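Local structure of rubber oxygenase (Streptomyces sp., 5O1L) at residues 230-235 against 280-285; 120-125 against 255-260; 127-132 against 245-250; 80-85 against 103-108. The protein catalyses the oxidative endo-type cleavage of poly(cis-1,4-isoprene) in rubber, adding dioxygen to its double bonds with the aid of a non-covalently bound b-type heme. All blocks are in the same frame, centred on the assembly; numbering follows the deposited sequence.

Contact 1. Residues 230-235 against 280-285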
loop_
_atom_site.group_PDB
_atom_site.type_symbol
_atom_site.label_atom_id
_atom_site.label_comp_id
_atom_site.label_asym_id
_atom_site.label_seq_id
_atom_site.Cartn_x
_atom_site.Cartn_y
_atom_site.Cartn_z
ATOM N N THR A 230 -7.161 2.799 -0.199
ATOM C CA THR A 230 -5.811 2.436 -0.557
ATOM C C THR A 230 -5.503 0.992 -0.043
ATOM O O THR A 230 -4.901 0.147 -0.742
ATOM C CB THR A 230 -4.826 3.519 -0.130
ATOM O OG1 THR A 230 -5.097 4.629 -1.004
ATOM C CG2 THR A 230 -3.433 3.017 -0.316
ATOM N N TRP A 231 -5.934 0.698 1.193
ATOM C CA TRP A 231 -5.741 -0.653 1.720
ATOM C C TRP A 231 -6.374 -1.738 0.793
ATOM O O TRP A 231 -5.776 -2.783 0.538
ATOM C CB TRP A 231 -6.392 -0.693 3.111
ATOM C CG TRP A 231 -6.153 -1.893 3.943
ATOM C CD1 TRP A 231 -5.227 -2.022 4.951
ATOM C CD2 TRP A 231 -6.896 -3.109 3.996
ATOM N NE1 TRP A 231 -5.343 -3.234 5.593
ATOM C CE2 TRP A 231 -6.353 -3.942 4.998
ATOM C CE3 TRP A 231 -7.949 -3.632 3.263
ATOM C CZ2 TRP A 231 -6.905 -5.161 5.337
ATOM C CZ3 TRP A 231 -8.473 -4.862 3.586
ATOM C CH2 TRP A 231 -7.938 -5.637 4.570
ATOM N N HIS A 232 -7.571 -1.454 0.260
ATOM C CA HIS A 232 -8.230 -2.390 -0.646
ATOM C C HIS A 232 -7.479 -2.544 -1.956
ATOM O O HIS A 232 -7.507 -3.623 -2.538
ATOM C CB HIS A 232 -9.648 -1.973 -0.872
ATOM C CG HIS A 232 -10.511 -2.330 0.288
ATOM N ND1 HIS A 232 -10.697 -3.595 0.754
ATOM C CD2 HIS A 232 -11.231 -1.524 1.121
ATOM C CE1 HIS A 232 -11.503 -3.555 1.808
ATOM N NE2 HIS A 232 -11.857 -2.310 2.026
ATOM N N SER A 233 -6.772 -1.503 -2.375
ATOM C CA SER A 233 -5.935 -1.544 -3.604
ATOM C C SER A 233 -4.689 -2.374 -3.394
ATOM O O SER A 233 -4.091 -2.763 -4.398
ATOM C CB SER A 233 -5.575 -0.152 -4.068
ATOM O OG SER A 233 -4.491 0.399 -3.384
ATOM N N LEU A 234 -4.386 -2.704 -2.164
ATOM C CA LEU A 234 -3.253 -3.504 -1.749
ATOM C C LEU A 234 -3.709 -4.850 -1.316
ATOM O O LEU A 234 -3.795 -5.743 -2.161
ATOM C CB LEU A 234 -2.491 -2.768 -0.608
ATOM C CG LEU A 234 -1.771 -1.528 -1.115
ATOM C CD1 LEU A 234 -1.450 -0.557 0.023
ATOM C CD2 LEU A 234 -0.484 -1.947 -1.807
ATOM N N ALA A 235 -4.087 -5.065 -0.081
ATOM C CA ALA A 235 -4.456 -6.392 0.452
ATOM C C ALA A 235 -5.533 -7.123 -0.365
ATOM O O ALA A 235 -5.349 -8.237 -0.797
ATOM C CB ALA A 235 -4.909 -6.259 1.863
ATOM N N ASP A 280 -14.569 -11.997 3.651
ATOM C CA ASP A 280 -15.890 -11.690 3.097
ATOM C C ASP A 280 -16.238 -10.216 3.236
ATOM O O ASP A 280 -16.678 -9.579 2.257
ATOM C CB ASP A 280 -16.964 -12.554 3.754
ATOM C CG ASP A 280 -16.945 -13.992 3.289
ATOM O OD1 ASP A 280 -16.370 -14.282 2.239
ATOM O OD2 ASP A 280 -17.594 -14.815 4.040
ATOM N N ALA A 281 -15.977 -9.635 4.387
ATOM C CA ALA A 281 -16.224 -8.245 4.598
ATOM C C ALA A 281 -15.359 -7.372 3.702
ATOM O O ALA A 281 -15.799 -6.390 3.105
ATOM C CB ALA A 281 -16.101 -7.867 6.052
ATOM N N ALA A 282 -14.064 -7.733 3.628
ATOM C CA ALA A 282 -13.164 -6.910 2.831
ATOM C C ALA A 282 -13.516 -6.935 1.344
ATOM O O ALA A 282 -13.465 -5.904 0.697
ATOM C CB ALA A 282 -11.748 -7.416 2.981
ATOM N N ASN A 283 -13.874 -8.126 0.834
ATOM C CA ASN A 283 -14.141 -8.265 -0.572
ATOM C C ASN A 283 -15.415 -7.478 -0.956
ATOM O O ASN A 283 -15.426 -6.787 -1.951
ATOM C CB ASN A 283 -14.299 -9.736 -0.948
ATOM C CG ASN A 283 -12.991 -10.508 -0.922
ATOM O OD1 ASN A 283 -11.967 -9.912 -1.112
ATOM N ND2 ASN A 283 -13.037 -11.768 -0.700
ATOM N N ALA A 284 -16.388 -7.544 -0.046
ATOM C CA ALA A 284 -17.611 -6.776 -0.337
ATOM C C ALA A 284 -17.393 -5.278 -0.265
ATOM O O ALA A 284 -17.872 -4.538 -1.112
ATOM C CB ALA A 284 -18.671 -7.203 0.635
ATOM N N GLN A 285 -16.598 -4.842 0.695
ATOM C CA GLN A 285 -16.274 -3.435 0.832
ATOM C C GLN A 285 -15.496 -2.871 -0.357
ATOM O O GLN A 285 -15.794 -1.796 -0.841
ATOM C CB GLN A 285 -15.611 -3.138 2.130
ATOM C CG GLN A 285 -15.299 -1.687 2.379
ATOM C CD GLN A 285 -14.797 -1.471 3.740
ATOM O OE1 GLN A 285 -13.616 -1.602 4.044
ATOM N NE2 GLN A 285 -15.727 -1.279 4.681
#
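The imidazole of His232 meets the side-chain amide of Gln285 edge-on: OE1 of Gln285 lies in the ring plane, the two planes stand 85° apart, CE3 of Trp231 covers one face of the ring and the backbone C of Gln285 lies over the opposite one. The Trp231 ring in turn carries CB of Ala235 over one face and CB of Ala282 at its edge, CZ3 of Trp231 coming within 4.2 Å of that methyl. A nearly straight hydrogen bond runs from His232 NE2 to Gln285 OE1 (2.8 Å, 175° at the hydrogen) and uses a lone pair in the carbonyl plane. Gln285 reaches it because CG is anti to the backbone N and the chain stays extended. His232 ND1 is bonded to Thr236 OG1, so both ring nitrogens are engaged and the rotation of the imidazole is fixed in a buried setting. Its CE1 also lies 3.3 Å from Ala282 O. The helices, 10.6 Å apart at these segments, cross at -115° in an all-helical fold. Trp231 NE1 bonds Trp261 O; helix 224-244 thus contacts helix 279-289 and helix 251-267, and its Thr230 touches the heme.

Contact 2. Residues 120-125 against 255-260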
loop_
_atom_site.group_PDB
_atom_site.type_symbol
_atom_site.label_atom_id
_atom_site.label_comp_id
_atom_site.label_asym_id
_atom_site.label_seq_id
_atom_site.Cartn_x
_atom_site.Cartn_y
_atom_site.Cartn_z
ATOM N N ALA A 120 3.969 -13.499 7.001
ATOM C CA ALA A 120 5.277 -13.066 6.469
ATOM C C ALA A 120 5.919 -14.201 5.667
ATOM O O ALA A 120 6.440 -13.963 4.574
ATOM C CB ALA A 120 6.182 -12.683 7.631
ATOM N N GLN A 121 5.833 -15.418 6.196
ATOM C CA GLN A 121 6.362 -16.571 5.446
ATOM C C GLN A 121 5.639 -16.792 4.130
ATOM O O GLN A 121 6.258 -17.049 3.091
ATOM C CB GLN A 121 6.356 -17.827 6.269
ATOM C CG GLN A 121 7.358 -17.820 7.386
ATOM C CD GLN A 121 8.843 -17.882 6.936
ATOM O OE1 GLN A 121 9.207 -18.274 5.809
ATOM N NE2 GLN A 121 9.696 -17.469 7.824
ATOM N N PHE A 122 4.324 -16.628 4.130
ATOM C CA PHE A 122 3.558 -16.779 2.909
ATOM C C PHE A 122 3.973 -15.764 1.871
ATOM O O PHE A 122 4.141 -16.072 0.684
ATOM C CB PHE A 122 2.042 -16.574 3.269
ATOM C CG PHE A 122 1.122 -16.426 2.118
ATOM C CD1 PHE A 122 0.828 -17.492 1.264
ATOM C CD2 PHE A 122 0.628 -15.166 1.803
ATOM C CE1 PHE A 122 -0.047 -17.300 0.237
ATOM C CE2 PHE A 122 -0.213 -14.988 0.704
ATOM C CZ PHE A 122 -0.565 -16.087 -0.070
ATOM N N SER A 123 4.126 -14.514 2.282
ATOM C CA SER A 123 4.518 -13.421 1.403
ATOM C C SER A 123 5.859 -13.700 0.749
ATOM O O SER A 123 6.056 -13.405 -0.421
ATOM C CB SER A 123 4.494 -12.112 2.185
ATOM O OG SER A 123 3.153 -11.695 2.462
ATOM N N LYS A 124 6.775 -14.248 1.500
ATOM C CA LYS A 124 8.076 -14.653 0.954
ATOM C C LYS A 124 7.944 -15.798 -0.004
ATOM O O LYS A 124 8.446 -15.733 -1.120
ATOM C CB LYS A 124 8.992 -15.004 2.117
ATOM C CG LYS A 124 10.380 -15.526 1.704
ATOM C CD LYS A 124 11.364 -14.404 1.350
ATOM C CE LYS A 124 12.774 -15.018 1.451
ATOM N NZ LYS A 124 13.820 -14.305 0.689
ATOM N N THR A 125 7.205 -16.852 0.352
ATOM C CA THR A 125 7.021 -18.007 -0.536
ATOM C C THR A 125 6.450 -17.619 -1.853
ATOM O O THR A 125 6.811 -18.122 -2.893
ATOM C CB THR A 125 6.114 -19.018 0.155
ATOM O OG1 THR A 125 6.750 -19.406 1.402
ATOM C CG2 THR A 125 5.867 -20.239 -0.652
ATOM N N GLU A 255 -5.803 -16.376 5.689
ATOM C CA GLU A 255 -6.162 -15.721 6.958
ATOM C C GLU A 255 -4.974 -15.016 7.582
ATOM O O GLU A 255 -5.129 -13.944 8.169
ATOM C CB GLU A 255 -6.740 -16.705 7.923
ATOM C CG GLU A 255 -8.093 -17.170 7.477
ATOM C CD GLU A 255 -9.125 -16.142 7.314
ATOM O OE1 GLU A 255 -9.234 -15.297 8.269
ATOM O OE2 GLU A 255 -9.878 -16.214 6.307
ATOM N N ALA A 256 -3.788 -15.591 7.465
ATOM C CA ALA A 256 -2.599 -14.968 8.036
ATOM C C ALA A 256 -2.219 -13.724 7.274
ATOM O O ALA A 256 -1.838 -12.714 7.881
ATOM C CB ALA A 256 -1.465 -15.961 8.008
ATOM N N TYR A 257 -2.337 -13.764 5.950
ATOM C CA TYR A 257 -2.112 -12.574 5.131
ATOM C C TYR A 257 -3.089 -11.460 5.494
ATOM O O TYR A 257 -2.691 -10.281 5.679
ATOM C CB TYR A 257 -2.192 -12.925 3.625
ATOM C CG TYR A 257 -1.967 -11.794 2.670
ATOM C CD1 TYR A 257 -0.716 -11.424 2.352
ATOM C CD2 TYR A 257 -2.991 -11.095 2.105
ATOM C CE1 TYR A 257 -0.507 -10.396 1.445
ATOM C CE2 TYR A 257 -2.797 -10.075 1.197
ATOM C CZ TYR A 257 -1.536 -9.722 0.903
ATOM O OH TYR A 257 -1.326 -8.631 0.022
ATOM N N LEU A 258 -4.371 -11.744 5.628
ATOM C CA LEU A 258 -5.317 -10.762 6.099
ATOM C C LEU A 258 -4.906 -10.175 7.443
ATOM O O LEU A 258 -4.951 -8.964 7.632
ATOM C CB LEU A 258 -6.708 -11.376 6.222
ATOM C CG LEU A 258 -7.798 -10.451 6.787
ATOM C CD1 LEU A 258 -8.038 -9.233 5.932
ATOM C CD2 LEU A 258 -9.075 -11.278 6.859
ATOM N N HIS A 259 -4.493 -11.024 8.345
ATOM C CA HIS A 259 -4.080 -10.582 9.693
ATOM C C HIS A 259 -2.939 -9.612 9.635
ATOM O O HIS A 259 -2.944 -8.592 10.336
ATOM C CB HIS A 259 -3.805 -11.771 10.581
ATOM C CG HIS A 259 -3.669 -11.429 12.024
ATOM N ND1 HIS A 259 -4.741 -10.927 12.740
ATOM C CD2 HIS A 259 -2.632 -11.457 12.874
ATOM C CE1 HIS A 259 -4.321 -10.671 13.994
ATOM N NE2 HIS A 259 -3.086 -11.020 14.108
ATOM N N VAL A 260 -1.930 -9.907 8.827
ATOM C CA VAL A 260 -0.838 -8.917 8.643
ATOM C C VAL A 260 -1.386 -7.582 8.229
ATOM O O VAL A 260 -0.959 -6.531 8.764
ATOM C CB VAL A 260 0.190 -9.444 7.641
ATOM C CG1 VAL A 260 1.195 -8.375 7.252
ATOM C CG2 VAL A 260 0.901 -10.671 8.095
#
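Phe122 on helix 113-125 packs against Tyr257 on helix 251-267 in a buried crossing of two helices, part of the all-helical body of this rubber oxygenase. The short segments approach to 9.2 Å and cross at -108°, so their side chains meet over a small patch.

Tyr257 can be followed outward. Its CB lies 4.0 Å from Phe122 CD2, and CG is next to CE2 of the same phenyl. CG is anti to the backbone N (chi1 -179°), which carries the ring out toward helix 113-125. There CD1 meets two neighbours, Phe122 CE2 at 4.0 Å and, from another direction, the hydroxyl oxygen of Ser123 in the conformer described. CE1, one atom further on, still touches Ser123 OG of that conformer. At the tip, the phenol OH leaves this interface and hydrogen-bonds to Tyr134 OH of helix 127-142, so a third helix is joined through the same side chain.

The two rings are inclined at 72° with centroids 5.9 Å apart, a relation that is neither a stack nor a clean edge-to-face pair. Tyr257 CD1 lies near the plane of the phenyl, at its rim. Met239 and Val238 of helix 224-244 also touch Tyr257, and Met242 touches Phe122, adding apolar side chains around the pair. In the conformer described, Ser123 OG is hydrogen-bonded to Gly119 O, one turn back in its own helix, and borders the edge of the tyrosine ring. Val260 extends the contact by one turn, its CG2 lying 4.3 Å from Ala120 N.

Contact 3. Residues 127-132 against 245-250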
loop_
_atom_site.group_PDB
_atom_site.type_symbol
_atom_site.label_atom_id
_atom_site.label_comp_id
_atom_site.label_asym_id
_atom_site.label_seq_id
_atom_site.Cartn_x
_atom_site.Cartn_y
_atom_site.Cartn_z
ATOM N N GLY A 127 6.589 -14.605 -3.184
ATOM C CA GLY A 127 7.147 -13.263 -3.356
ATOM C C GLY A 127 7.170 -12.706 -4.739
ATOM O O GLY A 127 6.955 -11.513 -4.907
ATOM N N ILE A 128 7.426 -13.510 -5.756
ATOM C CA ILE A 128 7.375 -12.958 -7.126
ATOM C C ILE A 128 5.979 -12.413 -7.446
ATOM O O ILE A 128 5.812 -11.339 -8.065
ATOM C CB ILE A 128 7.865 -13.963 -8.182
ATOM C CG1 ILE A 128 8.008 -13.249 -9.535
ATOM C CG2 ILE A 128 7.037 -15.174 -8.248
ATOM C CD1 ILE A 128 8.606 -14.191 -10.555
ATOM N N TYR A 129 4.945 -13.167 -7.021
ATOM C CA TYR A 129 3.580 -12.773 -7.310
ATOM C C TYR A 129 3.141 -11.593 -6.502
ATOM O O TYR A 129 2.639 -10.605 -7.044
ATOM C CB TYR A 129 2.594 -13.950 -7.094
ATOM C CG TYR A 129 3.052 -15.200 -7.806
ATOM C CD1 TYR A 129 3.199 -15.172 -9.181
ATOM C CD2 TYR A 129 3.386 -16.347 -7.085
ATOM C CE1 TYR A 129 3.727 -16.240 -9.861
ATOM C CE2 TYR A 129 3.880 -17.444 -7.749
ATOM C CZ TYR A 129 4.023 -17.376 -9.149
ATOM O OH TYR A 129 4.569 -18.439 -9.953
ATOM N N VAL A 130 3.384 -11.641 -5.192
ATOM C CA VAL A 130 3.001 -10.499 -4.345
ATOM C C VAL A 130 3.745 -9.237 -4.747
ATOM O O VAL A 130 3.196 -8.126 -4.820
ATOM C CB VAL A 130 3.222 -10.858 -2.899
ATOM C CG1 VAL A 130 2.981 -9.799 -1.991
ATOM C CG2 VAL A 130 2.362 -12.026 -2.465
ATOM N N GLY A 131 5.033 -9.397 -4.995
ATOM C CA GLY A 131 5.858 -8.228 -5.303
ATOM C C GLY A 131 5.461 -7.628 -6.640
ATOM O O GLY A 131 5.467 -6.393 -6.814
ATOM N N ALA A 132 5.150 -8.456 -7.621
ATOM C CA ALA A 132 4.735 -7.952 -8.929
ATOM C C ALA A 132 3.374 -7.270 -8.821
ATOM O O ALA A 132 3.121 -6.242 -9.427
ATOM C CB ALA A 132 4.676 -9.074 -9.945
ATOM N N TRP A 245 -5.071 -16.304 -10.425
ATOM C CA TRP A 245 -3.932 -16.890 -11.155
ATOM C C TRP A 245 -3.647 -18.313 -10.808
ATOM O O TRP A 245 -2.784 -18.916 -11.481
ATOM C CB TRP A 245 -2.664 -16.057 -10.882
ATOM C CG TRP A 245 -2.620 -14.701 -11.487
ATOM C CD1 TRP A 245 -3.454 -14.181 -12.402
ATOM C CD2 TRP A 245 -1.641 -13.725 -11.244
ATOM N NE1 TRP A 245 -3.063 -12.922 -12.709
ATOM C CE2 TRP A 245 -1.936 -12.615 -12.033
ATOM C CE3 TRP A 245 -0.523 -13.663 -10.413
ATOM C CZ2 TRP A 245 -1.116 -11.453 -12.016
ATOM C CZ3 TRP A 245 0.268 -12.531 -10.398
ATOM C CH2 TRP A 245 -0.031 -11.460 -11.225
ATOM N N GLY A 246 -4.277 -18.871 -9.810
ATOM C CA GLY A 246 -4.010 -20.216 -9.352
ATOM C C GLY A 246 -2.827 -20.367 -8.476
ATOM O O GLY A 246 -2.316 -21.456 -8.242
ATOM N N VAL A 247 -2.387 -19.287 -7.866
ATOM C CA VAL A 247 -1.440 -19.456 -6.809
ATOM C C VAL A 247 -2.086 -20.311 -5.697
ATOM O O VAL A 247 -3.302 -20.087 -5.393
ATOM C CB VAL A 247 -0.988 -18.059 -6.264
ATOM C CG1 VAL A 247 -0.081 -18.215 -5.051
ATOM C CG2 VAL A 247 -0.392 -17.231 -7.369
ATOM N N ARG A 248 -1.307 -21.206 -5.088
ATOM C CA ARG A 248 -1.862 -22.047 -4.018
ATOM C C ARG A 248 -1.921 -21.258 -2.725
ATOM O O ARG A 248 -0.920 -20.914 -2.119
ATOM C CB ARG A 248 -1.113 -23.357 -3.888
ATOM C CG ARG A 248 -1.193 -24.223 -5.163
ATOM C CD ARG A 248 -2.555 -24.352 -5.949
ATOM N NE ARG A 248 -3.364 -25.399 -5.312
ATOM C CZ ARG A 248 -4.669 -25.611 -5.501
ATOM N NH1 ARG A 248 -5.298 -26.565 -4.787
ATOM N NH2 ARG A 248 -5.370 -24.888 -6.370
ATOM N N VAL A 249 -3.134 -20.814 -2.402
ATOM C CA VAL A 249 -3.419 -20.054 -1.199
ATOM C C VAL A 249 -4.385 -20.880 -0.347
ATOM O O VAL A 249 -5.602 -20.770 -0.600
ATOM C CB VAL A 249 -3.956 -18.673 -1.501
ATOM C CG1 VAL A 249 -4.029 -17.882 -0.169
ATOM C CG2 VAL A 249 -3.079 -17.919 -2.479
ATOM N N ASN A 250 -3.825 -21.588 0.623
ATOM C CA ASN A 250 -4.680 -22.339 1.492
ATOM C C ASN A 250 -5.352 -21.395 2.489
ATOM O O ASN A 250 -4.977 -20.207 2.629
ATOM C CB ASN A 250 -3.969 -23.479 2.108
ATOM C CG ASN A 250 -2.815 -23.080 3.034
ATOM O OD1 ASN A 250 -2.866 -22.063 3.720
ATOM N ND2 ASN A 250 -1.776 -23.923 3.131
#
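Tyr129, in the first turn of helix 127-142, faces Val247 in the irregular connection between helices 224-244 and 251-267, their CA atoms 8.4 Å apart. The connection starts with a Schellman motif, in which Gly246 takes a positive phi of 80° and ends the preceding helix. Val247 and the residues after it run in an extended course until Asn250 takes the N-cap position of the next helix, its OD1 accepting from Asp253 N.

The tyrosine ring is gripped on both faces by aliphatic carbons. On one, CG2 of its own neighbour Ile128 lies over the ring centre; on the other, CG2 of Val247 makes a CH-pi contact, 4.2 Å from the Tyr129 ring centroid and 23° off the normal. The valine methyl is displaced toward the rim, nearest to Tyr129 CD2 at 3.9 Å. With CG1 anti to the backbone N (chi1 175°), Val247 presents CG2 rather than CG1 to the ring. Trp245 comes in obliquely with its six-membered ring, CZ3 lying 4.1 Å from Tyr129 CD1.

No hydrogen bond joins the segments; the interface is apolar and buried. Trp355 of helix 345-362 meets the Trp245 indole edge-to-face, and Val359 of the same helix touches both Tyr129 and Val247. Helix 127-142 and the 245-250 connection are thus packed together against helix 345-362.

Contact 4. Residues 80-85 against 103-108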
loop_
_atom_site.group_PDB
_atom_site.type_symbol
_atom_site.label_atom_id
_atom_site.label_comp_id
_atom_site.label_asym_id
_atom_site.label_seq_id
_atom_site.Cartn_x
_atom_site.Cartn_y
_atom_site.Cartn_z
ATOM N N LYS A 80 15.997 9.511 12.655
ATOM C CA LYS A 80 16.878 8.767 11.784
ATOM C C LYS A 80 17.534 7.643 12.541
ATOM O O LYS A 80 17.834 6.639 11.965
ATOM C CB LYS A 80 17.979 9.684 11.195
ATOM C CG LYS A 80 18.327 9.462 9.749
ATOM C CD LYS A 80 19.136 10.639 9.215
ATOM C CE LYS A 80 20.537 10.654 9.839
ATOM N NZ LYS A 80 21.566 11.312 8.974
ATOM N N GLN A 81 17.742 7.822 13.845
ATOM C CA GLN A 81 18.372 6.849 14.706
ATOM C C GLN A 81 17.444 5.726 15.190
ATOM O O GLN A 81 17.917 4.786 15.753
ATOM C CB GLN A 81 18.941 7.544 15.967
ATOM C CG GLN A 81 19.965 8.643 15.667
ATOM C CD GLN A 81 20.429 9.321 16.964
ATOM O OE1 GLN A 81 19.702 10.132 17.559
ATOM N NE2 GLN A 81 21.654 9.039 17.388
ATOM N N TRP A 82 16.156 5.853 14.973
ATOM C CA TRP A 82 15.159 4.886 15.441
ATOM C C TRP A 82 14.795 3.968 14.276
ATOM O O TRP A 82 14.149 4.405 13.382
ATOM C CB TRP A 82 13.933 5.645 15.991
ATOM C CG TRP A 82 12.951 4.703 16.669
ATOM C CD1 TRP A 82 13.260 3.777 17.618
ATOM C CD2 TRP A 82 11.534 4.591 16.425
ATOM N NE1 TRP A 82 12.129 3.088 18.002
ATOM C CE2 TRP A 82 11.055 3.563 17.277
ATOM C CE3 TRP A 82 10.641 5.283 15.651
ATOM C CZ2 TRP A 82 9.724 3.208 17.322
ATOM C CZ3 TRP A 82 9.313 4.899 15.674
ATOM C CH2 TRP A 82 8.863 3.880 16.509
ATOM N N THR A 83 15.342 2.776 14.253
ATOM C CA THR A 83 15.300 1.921 13.062
ATOM C C THR A 83 14.775 0.526 13.316
ATOM O O THR A 83 14.436 -0.106 12.345
ATOM C CB THR A 83 16.655 1.798 12.393
ATOM O OG1 THR A 83 17.535 1.085 13.266
ATOM C CG2 THR A 83 17.221 3.160 12.087
ATOM N N ARG A 84 14.633 0.080 14.533
ATOM C CA ARG A 84 14.234 -1.301 14.770
ATOM C C ARG A 84 13.122 -1.356 15.798
ATOM O O ARG A 84 12.978 -0.514 16.692
ATOM C CB ARG A 84 15.391 -2.135 15.385
ATOM C CG ARG A 84 16.603 -2.567 14.605
ATOM C CD ARG A 84 17.526 -3.343 15.587
ATOM N NE ARG A 84 16.865 -4.473 16.266
ATOM C CZ ARG A 84 17.522 -5.514 16.770
ATOM N NH1 ARG A 84 18.855 -5.487 16.808
ATOM N NH2 ARG A 84 16.850 -6.490 17.367
ATOM N N ASN A 85 12.249 -2.362 15.650
ATOM C CA ASN A 85 11.066 -2.491 16.443
ATOM C C ASN A 85 11.301 -2.554 17.966
ATOM O O ASN A 85 10.489 -2.087 18.691
ATOM C CB ASN A 85 10.301 -3.785 16.024
ATOM C CG ASN A 85 9.633 -3.684 14.669
ATOM O OD1 ASN A 85 9.396 -2.633 14.108
ATOM N ND2 ASN A 85 9.269 -4.866 14.162
ATOM N N HIS A 103 2.846 5.601 22.648
ATOM C CA HIS A 103 1.532 5.010 22.507
ATOM C C HIS A 103 1.342 4.355 21.132
ATOM O O HIS A 103 0.848 3.214 21.035
ATOM C CB HIS A 103 0.508 6.125 22.718
ATOM C CG HIS A 103 -0.908 5.648 22.734
ATOM N ND1 HIS A 103 -1.367 4.747 23.674
ATOM C CD2 HIS A 103 -1.968 5.953 21.945
ATOM C CE1 HIS A 103 -2.649 4.512 23.469
ATOM N NE2 HIS A 103 -3.039 5.231 22.426
ATOM N N ALA A 104 1.799 5.059 20.088
ATOM C CA ALA A 104 1.596 4.579 18.730
ATOM C C ALA A 104 2.373 3.337 18.403
ATOM O O ALA A 104 1.950 2.570 17.495
ATOM C CB ALA A 104 1.944 5.679 17.772
ATOM N N ARG A 105 3.456 3.041 19.111
ATOM C CA ARG A 105 4.234 1.881 18.814
ATOM C C ARG A 105 3.677 0.568 19.417
ATOM O O ARG A 105 4.175 -0.493 19.144
ATOM C CB ARG A 105 5.702 2.130 19.196
ATOM C CG ARG A 105 5.846 2.034 20.713
ATOM C CD ARG A 105 7.257 2.296 21.224
ATOM N NE ARG A 105 8.198 1.366 20.622
ATOM C CZ ARG A 105 9.511 1.425 20.643
ATOM N NH1 ARG A 105 10.131 2.432 21.255
ATOM N NH2 ARG A 105 10.177 0.515 19.992
ATOM N N ARG A 106 2.610 0.686 20.204
ATOM C CA ARG A 106 2.042 -0.501 20.836
ATOM C C ARG A 106 1.237 -1.320 19.817
ATOM O O ARG A 106 0.392 -0.775 19.130
ATOM C CB ARG A 106 1.131 -0.055 21.956
ATOM C CG ARG A 106 1.909 0.560 23.113
ATOM C CD ARG A 106 0.992 1.195 24.122
ATOM N NE ARG A 106 0.089 0.203 24.671
ATOM C CZ ARG A 106 -1.226 0.155 24.478
ATOM N NH1 ARG A 106 -1.885 1.092 23.767
ATOM N NH2 ARG A 106 -1.891 -0.855 25.034
ATOM N N MET A 107 1.507 -2.597 19.808
ATOM C CA MET A 107 0.710 -3.535 19.003
ATOM C C MET A 107 -0.669 -3.666 19.569
ATOM O O MET A 107 -0.827 -3.609 20.803
ATOM C CB MET A 107 1.387 -4.869 18.984
ATOM C CG MET A 107 2.701 -4.844 18.251
ATOM S SD MET A 107 2.560 -4.746 16.462
ATOM C CE MET A 107 2.182 -6.487 16.115
ATOM N N PRO A 108 -1.672 -3.917 18.708
ATOM C CA PRO A 108 -3.005 -4.111 19.273
ATOM C C PRO A 108 -3.059 -5.414 20.099
ATOM O O PRO A 108 -2.360 -6.389 19.810
ATOM C CB PRO A 108 -3.862 -4.245 18.041
ATOM C CG PRO A 108 -2.986 -4.700 16.972
ATOM C CD PRO A 108 -1.636 -4.093 17.268
#
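Trp82 and Arg105 make the close-packed part of this contact. CZ2 of the indole points at the middle of the guanidinium face, 3.8 Å from Arg105 CZ, and the two planes are 76° apart. The indole therefore offers its edge, while the arginine offers a face; the indole's own pi face is not the surface in use. Arg105 gets there by a folded route: CG sits between the backbone N and the carbonyl carbon (chi1 76°), and a further bend at chi3 turns the guanidinium toward the tryptophan.

At the rim of the guanidinium, NH2 of Arg105 approaches Asn85 O at 2.9 Å, but the angle at the hydrogen is 128°, so the bond is weak. The stronger acceptor for NH2 is Gln87 O, which also receives Trp82 NE1; one backbone carbonyl thus draws arginine and tryptophan together. Glu102 pairs with Arg105 NH1 in a salt bridge.

The other margin is looser. Arg84 is exposed, its side chain starts away from the 103-108 segment, and in the conformer described its guanidinium pairs with Asp86. Asn85, by contrast, is buried: its side-chain amide bonds Leu182 O, Ala180 O and Ile188 N.

The positive charge of Arg105 is met by a carboxylate and by backbone oxygens, consistent with a mainly polar link between the loop after helix 72-79 and the end of helix 95-104.

Overall arrangement
From the N terminus, contact 4 closes first, a short loop around helix 95-104, and it is complete before any other contact opens. The chain then runs through helices 113-125 and 127-142, whose segments open contacts 2 and 3; their partners are reached only after more than a hundred residues. Contact 3 is nested inside the loop closed by contact 2, and the two touch through Phe122 CZ and Val249 CG1, 3.9 Å apart. Contact 1 opens within both loops and closes beyond them, at helix 279-289, so it crosses each. It touches contact 2 where Trp231 meets Leu258, tying helices 224-244, 251-267 and 279-289 together, while contact 4 lies apart.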